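Local coordinates for D-alanyl-D-alanine carboxypeptidase (Penicillin binding protein) family protein (Francisella tularensis subsp. tularensis, PDB 6OSU), which probably removes the C-terminal D-alanine from peptidoglycan precursor peptides, acting as a serine-type carboxypeptidase of the penicillin-binding protein family, at residues P62-K67 with G276-H281; I68-I73 with D145-T150; E93-T98 with T129-E134; M103-G108 with G125-I130; C288-A293 with I301-G306. All coordinates share one frame; numbering follows the deposited sequence.

Contact 1 (P62-K67 with G276-H281); sequences PASLTK and GMKTGH
The contact lies in a penicillin-binding-protein active site, where the SxxK motif, with Ser64 and Lys67, faces the KTG motif Lys278-Thr279-Gly280. Gly280 has no side chain, and the two backbones close to 4.3 Å between Ser64 CA and Gly280 CA. Ser64 CB, directed toward the strand, rests 3.4 Å from Thr279 O. That carbonyl also accepts Lys278 NZ at 2.9 Å, the amine lying 25° off the carbonyl plane. Lys278 CG is set opposite the backbone N (chi1 -171°), and a bend at chi2 carries CE past Lys67 CD at 4.0 Å; its NZ goes on to Ser124 OG, which also bonds Ser64 OG. Lys67 stays extended until chi4 (67°) turns NZ to Ser64 OG, 2.9 Å away, and NZ also bonds Asn126 OD1 and Asp165 O. A water lies 2.7 Å from Ser64 OG and accepts from His281 N, linking the hydroxyl to the strand. Deeper, Leu65 CD2 packs 3.6 Å from Lys278 O. Ser64 is the predicted acyl-ester nucleophile, Lys67 the predicted proton acceptor and Lys278 a predicted substrate ligand, an arrangement typical of peptidase S11 enzymes and of serine beta-lactamases.

Contact 2 (I68-I73 with D145-T150); sequences IMTSYI and DLMNQT
Leu146 O is gripped twice by Thr150, whose backbone N and OG1 reach it from opposite faces of its carbonyl plane. The hydroxyl bond, OG1 to Leu146 O, measures 2.9 Å with the donor 36° out of that plane. Both residues belong to a nearly perpendicular packing of helices 66-79 and 140-154 in the mainly helical part of the catalytic domain: the short axes of 68-73 and 145-150 approach to 10.1 Å at 88°. Crossing this steeply, the helices meet over a compact patch, and the contact is carried by a few side chains with no hydrogen bond between the segments. The Thr150 torsion sets OG1 beside its backbone N (chi1 -61°), where it can return to its own helix, and sends the methyl across. CG2 then touches Met69 SD at 3.7 Å and approaches the ring of Tyr72 obliquely, 3.8 Å from CE2. The Met69 and Met147 chains pass one another head to tail, and Met147 CE comes 3.7 Å from Met69 CG. The same methyl meets Thr70 OG1 at 3.5 Å; that hydroxyl spends its hydrogen bond on Pro164 O, leaving the meeting with the thioether as van der Waals packing. Phe161, from a loop, touches both methionines. At the far end Ile73 lies across Met147, and its two arms divide the work: CD1 lies 3.8 Å from Met147 CG, while CG2 meets Leu146 CD2 at 3.6 Å.

Contact 3 (E93-T98 with T129-E134); sequences ENAAST and TIALAE
The short helix 93-96 comes close to helix 126-137 at Ala95 and Ile130, whose CA atoms are 5.3 Å apart, a spacing allowed by the small side chain of Ala95. Its CB points at the longer helix and packs 3.8 Å from Ile130 CG2, with Ala131 CB slightly farther off at 4.1 Å. Ile130 forms the centre of the patch: CG2, anti to the backbone N, lies against Ala95 and also off the nitrogen end of the Asn94 amide, 3.5 Å from ND2, while CG1 turns to Thr98 CG2. Thr98 itself is held by the end of the short helix, since both its N and its OG1 donate to Ala95 O; the hydroxyl bond, 3.1 Å from OG1 to Ala95 O, lies in the carbonyl plane. One direct hydrogen bond joins the segments, from Asn94 ND2 to Glu134 OE2 at 3.0 Å. It is bent, with 144° at the hydrogen, and ND2 sits 60° out of the carboxylate plane. Glu134 has a second partner, Ser92 OG on OE1, and Ser92 OG in turn receives Ala95 N. The chemistry implies an apolar seam of Ala95, Ile130 and Ala131 with a single bent, out-of-plane amide-carboxylate bond at its exposed rim, where Glu134 is shared between Asn94 and Ser92.

Contact 4 (M103-G108 with G125-I130); sequences MYVKAG and GNDATI
Helix 126-137 starts within the second conserved motif of the family, SxN, here Ser124-Gly125-Asn126, and the loop 103-108 runs across its first turn. Gly125 sits at the N-cap position, with its CA 5.0 Å from Met103 CA. Near the start of the helix, Asp127 holds out its carboxylate to three successive backbone N-H groups of the loop. The straightest of these bonds is Met103 N to Asp127 OD1, long at 3.3 Å (169°), and it uses the syn lone pair of OD1. OD2 receives the other two, both weak: Tyr104 N at 3.1 Å, badly bent at 135°, and Val105 N at 3.4 Å. The torsion of Asp127 places CG between its backbone N and carbonyl carbon (chi1 49°), which swings the carboxylate over the start of the helix, where the helix dipole would probably stabilise its negative charge. Val105 CG2 presses on the same group, 3.5 Å from OD2, and its side chain also packs on Leu116 and Trp204. Behind the cap, Thr129 N and OG1 both donate to Gly125 O, from opposite faces of that carbonyl. Asn126 turns away from the loop, on the active-site side, and its ND2 donates to Gly99 O. Met103 passes across the Asp127 side chain, and its own chain runs on extended through chi2, which brings SD 3.6 Å from Ala128 CB.

Contact 5 (C288-A293 with I301-G306); sequences CLVSSA and ISVVLG
Val290 CG2 lies against Val303 CG2 at 3.8 Å, the two side chains running alongside each other out of the same face, from a non-hydrogen-bonded pair of an antiparallel hairpin. The short strand axes are 4.7 Å apart and run at 162° to each other. Hydrogen-bonded pairs flank the valines: Leu289 with Val304, and Ser291 with Ser302, where Ser291 N meets Ser302 O at 2.7 Å and the return bond, Ser302 N to Ser291 O, is 2.8 Å. A water donates to Leu289 O, 2.7 Å away, and lies 3.0 Å from Ser291 OG, over the face that carries Ser291 and Ser302, with a further weak bond to Ser302 O. Ser291 OG is turned between its backbone N and carbonyl carbon (chi1 64°), which brings it to this water and 3.7 Å from Ser302 CB. At the end of the pairing, Cys288 CB touches Leu305 CD2 at 3.8 Å. The hairpin supplies two inner strands of a five-stranded antiparallel sheet, 298-307 being the central one: 288-295 pairs with 274-282, and 298-307 with 39-44. Helix 310-327 covers the face of Leu289, Ser291, Ser302 and Val304, whereas Val290 and Ile301 on the other face meet Ala183 of helix 176-189.

From the N terminus, helix 66-79 and the residues just before it open two loops. Contact 1 closes the widest, returning at 276-281 and enclosing contacts 2, 3 and 4; contact 2, closing at 145-150, lies inside it and itself encloses contacts 3 and 4. Contact 3 opens at 93-98 and contact 4 at 103-108; both end on the same helix, 126-137, sharing Thr129 and Ile130, with their centres about 5 Å apart. Contact 5 follows in series as a hairpin, and strand 288-295 pairs directly with the strand of contact 1. Helix 66-79 therefore bridges the helical region and the five-stranded sheet, where Ile68 touches Met277 and, more loosely, Val290.

Contact 1 (P62-K67 with G276-H281)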
# COMPACT_ATOMS: atom_id res chain seq x y z
N PRO A 62 -2.43 16.90 -0.86
CA PRO A 62 -1.61 15.69 -0.72
C PRO A 62 -0.57 15.78 0.39
O PRO A 62 -0.25 14.75 0.99
CB PRO A 62 -0.93 15.56 -2.09
CG PRO A 62 -1.61 16.56 -2.97
CD PRO A 62 -2.08 17.65 -2.07
N ALA A 63 -0.01 16.96 0.65
CA ALA A 63 1.11 17.12 1.62
C ALA A 63 2.27 16.24 1.15
O ALA A 63 2.45 16.06 -0.06
CB ALA A 63 0.62 16.84 3.03
N SER A 64 3.07 15.67 2.06
CA SER A 64 4.25 14.90 1.66
C SER A 64 3.92 13.53 1.08
O SER A 64 4.85 12.82 0.71
CB SER A 64 5.21 14.71 2.84
OG SER A 64 6.01 15.85 3.07
N LEU A 65 2.64 13.15 0.99
CA LEU A 65 2.30 11.94 0.25
C LEU A 65 2.70 12.08 -1.22
O LEU A 65 2.89 11.07 -1.90
CB LEU A 65 0.81 11.64 0.38
CG LEU A 65 0.25 11.56 1.80
CD1 LEU A 65 -1.15 10.94 1.79
CD2 LEU A 65 1.18 10.78 2.73
N THR A 66 2.81 13.33 -1.70
CA THR A 66 3.40 13.60 -3.01
C THR A 66 4.72 12.87 -3.19
O THR A 66 5.01 12.35 -4.27
CB THR A 66 3.59 15.11 -3.18
OG1 THR A 66 2.34 15.80 -2.99
CG2 THR A 66 4.15 15.43 -4.55
N LYS A 67 5.54 12.82 -2.13
CA LYS A 67 6.86 12.19 -2.22
C LYS A 67 6.78 10.72 -2.58
O LYS A 67 7.78 10.15 -3.04
CB LYS A 67 7.61 12.36 -0.89
CG LYS A 67 8.02 13.78 -0.57
CD LYS A 67 8.95 13.81 0.64
CE LYS A 67 9.47 15.21 0.92
NZ LYS A 67 8.40 16.15 1.38
N GLY A 276 5.31 0.23 6.32
CA GLY A 276 5.16 1.42 5.51
C GLY A 276 4.08 2.31 6.08
O GLY A 276 3.39 1.95 7.04
N MET A 277 3.94 3.49 5.49
CA MET A 277 4.71 3.89 4.31
C MET A 277 5.23 5.33 4.45
O MET A 277 6.44 5.55 4.50
CB MET A 277 3.86 3.75 3.04
CG MET A 277 4.60 3.98 1.73
SD MET A 277 3.61 3.60 0.26
CE MET A 277 4.88 3.56 -1.01
N LYS A 278 4.32 6.30 4.53
CA LYS A 278 4.70 7.70 4.43
C LYS A 278 3.69 8.58 5.15
O LYS A 278 2.48 8.35 5.07
CB LYS A 278 4.79 8.13 2.96
CG LYS A 278 5.38 9.52 2.74
CD LYS A 278 6.87 9.51 3.02
CE LYS A 278 7.48 10.89 2.89
NZ LYS A 278 7.08 11.79 4.01
N THR A 279 4.20 9.60 5.83
CA THR A 279 3.38 10.60 6.50
C THR A 279 3.45 11.91 5.73
O THR A 279 4.26 12.09 4.82
CB THR A 279 3.85 10.82 7.94
OG1 THR A 279 5.23 11.19 7.95
CG2 THR A 279 3.66 9.56 8.76
N GLY A 280 2.57 12.84 6.11
CA GLY A 280 2.56 14.17 5.55
C GLY A 280 1.67 15.10 6.35
O GLY A 280 0.69 14.66 6.95
N HIS A 281 2.00 16.39 6.39
CA HIS A 281 1.19 17.35 7.12
C HIS A 281 1.35 18.73 6.53
O HIS A 281 2.46 19.28 6.51
CB HIS A 281 1.56 17.36 8.60
CG HIS A 281 1.00 18.53 9.34
ND1 HIS A 281 -0.34 18.66 9.62
CD2 HIS A 281 1.59 19.64 9.85
CE1 HIS A 281 -0.55 19.79 10.27
NE2 HIS A 281 0.61 20.40 10.42
O HOH W 1 4.39 17.35 4.69

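Contact 2 (I68-I73 with D145-T150)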
# COMPACT_ATOMS: atom_id res chain seq x y z
N ILE A 68 5.63 10.07 -2.39
CA ILE A 68 5.50 8.68 -2.79
C ILE A 68 5.57 8.56 -4.30
O ILE A 68 6.22 7.65 -4.84
CB ILE A 68 4.19 8.07 -2.25
CG1 ILE A 68 4.18 8.11 -0.72
CG2 ILE A 68 4.03 6.64 -2.74
CD1 ILE A 68 2.88 7.65 -0.12
N MET A 69 4.90 9.47 -5.02
CA MET A 69 4.98 9.45 -6.48
C MET A 69 6.39 9.76 -6.96
O MET A 69 6.88 9.12 -7.89
CB MET A 69 3.99 10.45 -7.08
CG MET A 69 4.13 10.60 -8.58
SD MET A 69 3.85 9.03 -9.44
CE MET A 69 2.06 8.99 -9.49
N THR A 70 7.05 10.73 -6.33
CA THR A 70 8.43 11.02 -6.69
C THR A 70 9.31 9.80 -6.48
O THR A 70 10.09 9.42 -7.35
CB THR A 70 8.95 12.22 -5.89
OG1 THR A 70 8.12 13.36 -6.14
CG2 THR A 70 10.38 12.55 -6.30
N SER A 71 9.17 9.15 -5.32
CA SER A 71 9.91 7.92 -5.07
C SER A 71 9.49 6.81 -6.03
O SER A 71 10.32 5.99 -6.44
CB SER A 71 9.69 7.48 -3.62
OG SER A 71 10.36 6.25 -3.37
N TYR A 72 8.20 6.78 -6.39
CA TYR A 72 7.72 5.79 -7.36
C TYR A 72 8.47 5.92 -8.69
O TYR A 72 8.92 4.92 -9.26
CB TYR A 72 6.22 5.98 -7.57
CG TYR A 72 5.56 4.96 -8.47
CD1 TYR A 72 4.91 3.85 -7.94
CD2 TYR A 72 5.57 5.11 -9.86
CE1 TYR A 72 4.29 2.92 -8.75
CE2 TYR A 72 4.96 4.18 -10.68
CZ TYR A 72 4.33 3.09 -10.13
OH TYR A 72 3.72 2.17 -10.94
N ILE A 73 8.62 7.15 -9.18
CA ILE A 73 9.29 7.36 -10.46
C ILE A 73 10.78 7.03 -10.35
O ILE A 73 11.38 6.51 -11.29
CB ILE A 73 9.05 8.80 -10.94
CG1 ILE A 73 7.59 8.96 -11.37
CG2 ILE A 73 10.00 9.17 -12.05
CD1 ILE A 73 7.18 10.38 -11.63
N ASP A 145 5.32 17.32 -14.39
CA ASP A 145 4.56 16.83 -15.53
C ASP A 145 4.67 15.32 -15.65
O ASP A 145 3.69 14.63 -15.95
CB ASP A 145 5.04 17.50 -16.82
CG ASP A 145 4.58 18.94 -16.93
OD1 ASP A 145 3.41 19.21 -16.58
OD2 ASP A 145 5.39 19.79 -17.37
N LEU A 146 5.87 14.78 -15.43
CA LEU A 146 6.04 13.33 -15.44
C LEU A 146 5.24 12.68 -14.32
O LEU A 146 4.65 11.61 -14.52
CB LEU A 146 7.52 12.99 -15.32
CG LEU A 146 7.85 11.50 -15.29
CD1 LEU A 146 7.58 10.86 -16.64
CD2 LEU A 146 9.28 11.30 -14.85
N MET A 147 5.20 13.31 -13.14
CA MET A 147 4.40 12.78 -12.05
C MET A 147 2.92 12.71 -12.43
O MET A 147 2.24 11.73 -12.12
CB MET A 147 4.57 13.65 -10.80
CG MET A 147 5.98 13.73 -10.26
SD MET A 147 6.07 14.92 -8.91
CE MET A 147 5.04 14.11 -7.69
N ASN A 148 2.42 13.75 -13.10
CA ASN A 148 1.00 13.77 -13.45
C ASN A 148 0.68 12.78 -14.57
O ASN A 148 -0.42 12.21 -14.59
CB ASN A 148 0.58 15.19 -13.83
CG ASN A 148 0.56 16.12 -12.63
OD1 ASN A 148 0.16 15.73 -11.53
ND2 ASN A 148 1.00 17.36 -12.83
N GLN A 149 1.61 12.56 -15.51
CA GLN A 149 1.42 11.53 -16.52
C GLN A 149 1.42 10.15 -15.88
O GLN A 149 0.57 9.30 -16.20
CB GLN A 149 2.51 11.61 -17.58
CG GLN A 149 2.48 12.85 -18.43
CD GLN A 149 3.73 12.97 -19.29
OE1 GLN A 149 4.22 14.07 -19.53
NE2 GLN A 149 4.25 11.84 -19.74
N THR A 150 2.37 9.89 -14.99
CA THR A 150 2.44 8.60 -14.32
C THR A 150 1.18 8.34 -13.50
O THR A 150 0.68 7.21 -13.45
CB THR A 150 3.69 8.53 -13.44
OG1 THR A 150 4.86 8.69 -14.26
CG2 THR A 150 3.77 7.20 -12.71

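Contact 3 (E93-T98 with T129-E134)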
# COMPACT_ATOMS: atom_id res chain seq x y z
N GLU A 93 22.28 24.33 -5.67
CA GLU A 93 21.98 25.26 -4.59
C GLU A 93 20.48 25.42 -4.40
O GLU A 93 20.02 25.70 -3.28
CB GLU A 93 22.63 26.62 -4.87
CG GLU A 93 23.86 26.88 -4.01
CD GLU A 93 24.89 27.75 -4.70
OE1 GLU A 93 24.51 28.81 -5.25
OE2 GLU A 93 26.08 27.37 -4.71
N ASN A 94 19.69 25.23 -5.46
CA ASN A 94 18.24 25.23 -5.32
C ASN A 94 17.79 24.11 -4.38
O ASN A 94 17.00 24.33 -3.47
CB ASN A 94 17.57 25.09 -6.68
CG ASN A 94 16.06 24.97 -6.57
OD1 ASN A 94 15.38 25.89 -6.12
ND2 ASN A 94 15.52 23.82 -6.99
N ALA A 95 18.31 22.90 -4.60
CA ALA A 95 17.92 21.76 -3.77
C ALA A 95 18.36 21.96 -2.32
O ALA A 95 17.55 21.85 -1.40
CB ALA A 95 18.51 20.47 -4.33
N ALA A 96 19.64 22.30 -2.12
CA ALA A 96 20.18 22.39 -0.77
C ALA A 96 19.46 23.43 0.08
O ALA A 96 19.42 23.31 1.31
CB ALA A 96 21.68 22.70 -0.82
N SER A 97 18.88 24.45 -0.55
CA SER A 97 18.29 25.57 0.17
C SER A 97 16.78 25.46 0.32
O SER A 97 16.15 26.41 0.80
CB SER A 97 18.64 26.89 -0.53
OG SER A 97 17.82 27.10 -1.66
N THR A 98 16.17 24.34 -0.07
CA THR A 98 14.74 24.18 0.13
C THR A 98 14.43 24.01 1.61
O THR A 98 15.09 23.25 2.32
CB THR A 98 14.19 22.98 -0.65
OG1 THR A 98 14.72 21.77 -0.10
CG2 THR A 98 14.57 23.07 -2.12
N THR A 129 14.39 15.25 -2.21
CA THR A 129 13.36 15.11 -3.23
C THR A 129 13.65 16.01 -4.43
O THR A 129 13.55 15.59 -5.58
CB THR A 129 11.99 15.43 -2.64
OG1 THR A 129 11.79 14.64 -1.46
CG2 THR A 129 10.89 15.11 -3.65
N ILE A 130 14.02 17.27 -4.16
CA ILE A 130 14.28 18.21 -5.24
C ILE A 130 15.52 17.80 -6.02
O ILE A 130 15.59 17.96 -7.25
CB ILE A 130 14.41 19.64 -4.68
CG1 ILE A 130 13.05 20.12 -4.15
CG2 ILE A 130 14.95 20.60 -5.73
CD1 ILE A 130 11.90 19.85 -5.10
N ALA A 131 16.53 17.24 -5.33
CA ALA A 131 17.75 16.83 -6.01
C ALA A 131 17.50 15.66 -6.96
O ALA A 131 18.07 15.61 -8.05
CB ALA A 131 18.83 16.48 -4.99
N LEU A 132 16.65 14.72 -6.55
CA LEU A 132 16.29 13.62 -7.45
C LEU A 132 15.45 14.11 -8.62
O LEU A 132 15.63 13.66 -9.75
CB LEU A 132 15.54 12.53 -6.68
CG LEU A 132 16.37 11.67 -5.73
CD1 LEU A 132 15.46 10.89 -4.78
CD2 LEU A 132 17.26 10.73 -6.51
N ALA A 133 14.53 15.04 -8.36
CA ALA A 133 13.64 15.53 -9.40
C ALA A 133 14.40 16.29 -10.47
O ALA A 133 14.19 16.08 -11.67
CB ALA A 133 12.54 16.40 -8.80
N GLU A 134 15.30 17.20 -10.06
CA GLU A 134 16.09 17.95 -11.02
C GLU A 134 16.92 17.04 -11.91
O GLU A 134 17.13 17.34 -13.09
CB GLU A 134 17.01 18.94 -10.29
CG GLU A 134 16.29 20.09 -9.61
CD GLU A 134 17.25 21.09 -8.98
OE1 GLU A 134 18.25 20.66 -8.36
OE2 GLU A 134 17.02 22.31 -9.13

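Contact 4 (M103-G108 with G125-I130)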
# COMPACT_ATOMS: atom_id res chain seq x y z
N MET A 103 17.24 16.44 4.88
CA MET A 103 18.26 15.47 5.24
C MET A 103 19.64 16.11 5.31
O MET A 103 20.61 15.45 5.70
CB MET A 103 18.28 14.29 4.26
CG MET A 103 19.03 14.54 2.96
SD MET A 103 19.20 13.02 2.00
CE MET A 103 20.14 12.00 3.13
N TYR A 104 19.74 17.39 4.93
CA TYR A 104 20.94 18.22 5.07
C TYR A 104 22.03 17.80 4.09
O TYR A 104 23.17 17.51 4.47
CB TYR A 104 21.44 18.21 6.52
CG TYR A 104 20.41 18.76 7.47
CD1 TYR A 104 20.31 20.12 7.71
CD2 TYR A 104 19.49 17.92 8.10
CE1 TYR A 104 19.36 20.64 8.56
CE2 TYR A 104 18.53 18.43 8.95
CZ TYR A 104 18.46 19.79 9.18
OH TYR A 104 17.51 20.30 10.03
N VAL A 105 21.68 17.79 2.80
CA VAL A 105 22.65 17.66 1.73
C VAL A 105 23.17 19.05 1.37
O VAL A 105 22.42 20.03 1.38
CB VAL A 105 22.03 16.96 0.50
CG1 VAL A 105 21.81 15.49 0.78
CG2 VAL A 105 20.73 17.63 0.10
N LYS A 106 24.47 19.14 1.09
CA LYS A 106 25.12 20.41 0.81
C LYS A 106 25.17 20.67 -0.70
O LYS A 106 25.24 19.74 -1.51
CB LYS A 106 26.54 20.43 1.37
CG LYS A 106 26.63 20.34 2.88
CD LYS A 106 28.09 20.23 3.31
CE LYS A 106 28.27 20.56 4.79
NZ LYS A 106 27.51 19.65 5.67
N ALA A 107 25.13 21.95 -1.06
CA ALA A 107 25.25 22.33 -2.45
C ALA A 107 26.64 22.02 -2.98
O ALA A 107 27.65 22.25 -2.30
CB ALA A 107 24.95 23.82 -2.62
N GLY A 108 26.70 21.49 -4.20
CA GLY A 108 27.96 21.12 -4.82
C GLY A 108 28.45 19.73 -4.48
O GLY A 108 29.42 19.27 -5.10
N GLY A 125 12.85 14.51 3.48
CA GLY A 125 13.70 15.64 3.17
C GLY A 125 13.33 16.27 1.84
O GLY A 125 13.33 15.59 0.80
N ASN A 126 13.01 17.56 1.85
CA ASN A 126 12.65 18.23 0.61
C ASN A 126 13.87 18.45 -0.28
O ASN A 126 13.77 18.37 -1.51
CB ASN A 126 11.94 19.55 0.91
CG ASN A 126 10.63 19.35 1.63
OD1 ASN A 126 9.85 18.46 1.28
ND2 ASN A 126 10.38 20.17 2.65
N ASP A 127 15.03 18.72 0.32
CA ASP A 127 16.24 18.91 -0.48
C ASP A 127 16.59 17.64 -1.26
O ASP A 127 17.01 17.72 -2.42
CB ASP A 127 17.40 19.36 0.41
CG ASP A 127 17.57 18.50 1.66
OD1 ASP A 127 16.79 17.54 1.85
OD2 ASP A 127 18.48 18.80 2.46
N ALA A 128 16.41 16.47 -0.65
CA ALA A 128 16.68 15.23 -1.36
C ALA A 128 15.68 15.00 -2.48
O ALA A 128 16.05 14.59 -3.59
CB ALA A 128 16.68 14.05 -0.39
N THR A 129 14.39 15.25 -2.21
CA THR A 129 13.36 15.11 -3.23
C THR A 129 13.65 16.01 -4.43
O THR A 129 13.55 15.59 -5.58
CB THR A 129 11.99 15.43 -2.64
OG1 THR A 129 11.79 14.64 -1.46
CG2 THR A 129 10.89 15.11 -3.65
N ILE A 130 14.02 17.27 -4.16
CA ILE A 130 14.28 18.21 -5.24
C ILE A 130 15.52 17.80 -6.02
O ILE A 130 15.59 17.96 -7.25
CB ILE A 130 14.41 19.64 -4.68
CG1 ILE A 130 13.05 20.12 -4.15
CG2 ILE A 130 14.95 20.60 -5.73
CD1 ILE A 130 11.90 19.85 -5.10

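Contact 5 (C288-A293 with I301-G306)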
# COMPACT_ATOMS: atom_id res chain seq x y z
N CYS A 288 -1.72 13.20 7.60
CA CYS A 288 -2.07 12.11 6.71
C CYS A 288 -1.07 10.98 6.85
O CYS A 288 0.10 11.19 7.19
CB CYS A 288 -2.11 12.58 5.25
SG CYS A 288 -3.15 14.02 4.99
N LEU A 289 -1.53 9.76 6.56
CA LEU A 289 -0.67 8.59 6.62
C LEU A 289 -1.12 7.58 5.57
O LEU A 289 -2.29 7.20 5.54
CB LEU A 289 -0.69 7.96 8.01
CG LEU A 289 0.09 6.65 8.21
CD1 LEU A 289 1.54 6.80 7.78
CD2 LEU A 289 -0.00 6.20 9.66
N VAL A 290 -0.19 7.17 4.72
CA VAL A 290 -0.32 5.96 3.92
C VAL A 290 0.48 4.89 4.65
O VAL A 290 1.68 5.04 4.87
CB VAL A 290 0.19 6.16 2.49
CG1 VAL A 290 0.15 4.84 1.72
CG2 VAL A 290 -0.62 7.24 1.77
N SER A 291 -0.20 3.82 5.07
CA SER A 291 0.44 2.78 5.86
C SER A 291 0.08 1.41 5.29
O SER A 291 -0.95 1.24 4.63
CB SER A 291 0.03 2.86 7.33
OG SER A 291 -1.36 2.62 7.48
N SER A 292 0.94 0.44 5.57
CA SER A 292 0.73 -0.93 5.14
C SER A 292 1.24 -1.88 6.21
O SER A 292 2.30 -1.64 6.80
CB SER A 292 1.42 -1.22 3.80
OG SER A 292 1.02 -2.47 3.28
N ALA A 293 0.49 -2.94 6.46
CA ALA A 293 0.86 -3.94 7.46
C ALA A 293 0.60 -5.32 6.90
O ALA A 293 -0.42 -5.54 6.23
CB ALA A 293 0.10 -3.74 8.77
N ILE A 301 -3.42 -2.17 2.89
CA ILE A 301 -2.97 -0.80 2.68
C ILE A 301 -4.05 0.13 3.20
O ILE A 301 -5.23 -0.02 2.86
CB ILE A 301 -2.68 -0.54 1.19
CG1 ILE A 301 -1.47 -1.38 0.74
CG2 ILE A 301 -2.46 0.94 0.93
CD1 ILE A 301 -1.35 -1.52 -0.76
N SER A 302 -3.65 1.08 4.04
CA SER A 302 -4.56 2.05 4.61
C SER A 302 -4.05 3.45 4.32
O SER A 302 -2.85 3.72 4.42
CB SER A 302 -4.72 1.87 6.12
OG SER A 302 -5.76 0.97 6.43
N VAL A 303 -4.98 4.33 3.95
CA VAL A 303 -4.71 5.76 3.79
C VAL A 303 -5.69 6.51 4.68
O VAL A 303 -6.89 6.26 4.63
CB VAL A 303 -4.86 6.21 2.33
CG1 VAL A 303 -4.57 7.69 2.21
CG2 VAL A 303 -3.93 5.40 1.43
N VAL A 304 -5.16 7.41 5.51
CA VAL A 304 -5.96 8.28 6.36
C VAL A 304 -5.56 9.71 6.04
O VAL A 304 -4.37 10.03 6.01
CB VAL A 304 -5.78 7.96 7.85
CG1 VAL A 304 -6.45 9.02 8.70
CG2 VAL A 304 -6.34 6.60 8.19
N LEU A 305 -6.55 10.57 5.81
CA LEU A 305 -6.32 11.94 5.39
C LEU A 305 -7.06 12.91 6.31
O LEU A 305 -8.22 12.69 6.65
CB LEU A 305 -6.76 12.17 3.94
CG LEU A 305 -6.22 11.21 2.87
CD1 LEU A 305 -6.91 11.46 1.54
CD2 LEU A 305 -4.70 11.35 2.73
N GLY A 306 -6.37 13.97 6.71
CA GLY A 306 -7.03 15.10 7.34
C GLY A 306 -7.29 15.00 8.82
O GLY A 306 -8.14 15.74 9.33
O HOH W 2 -2.96 5.12 7.18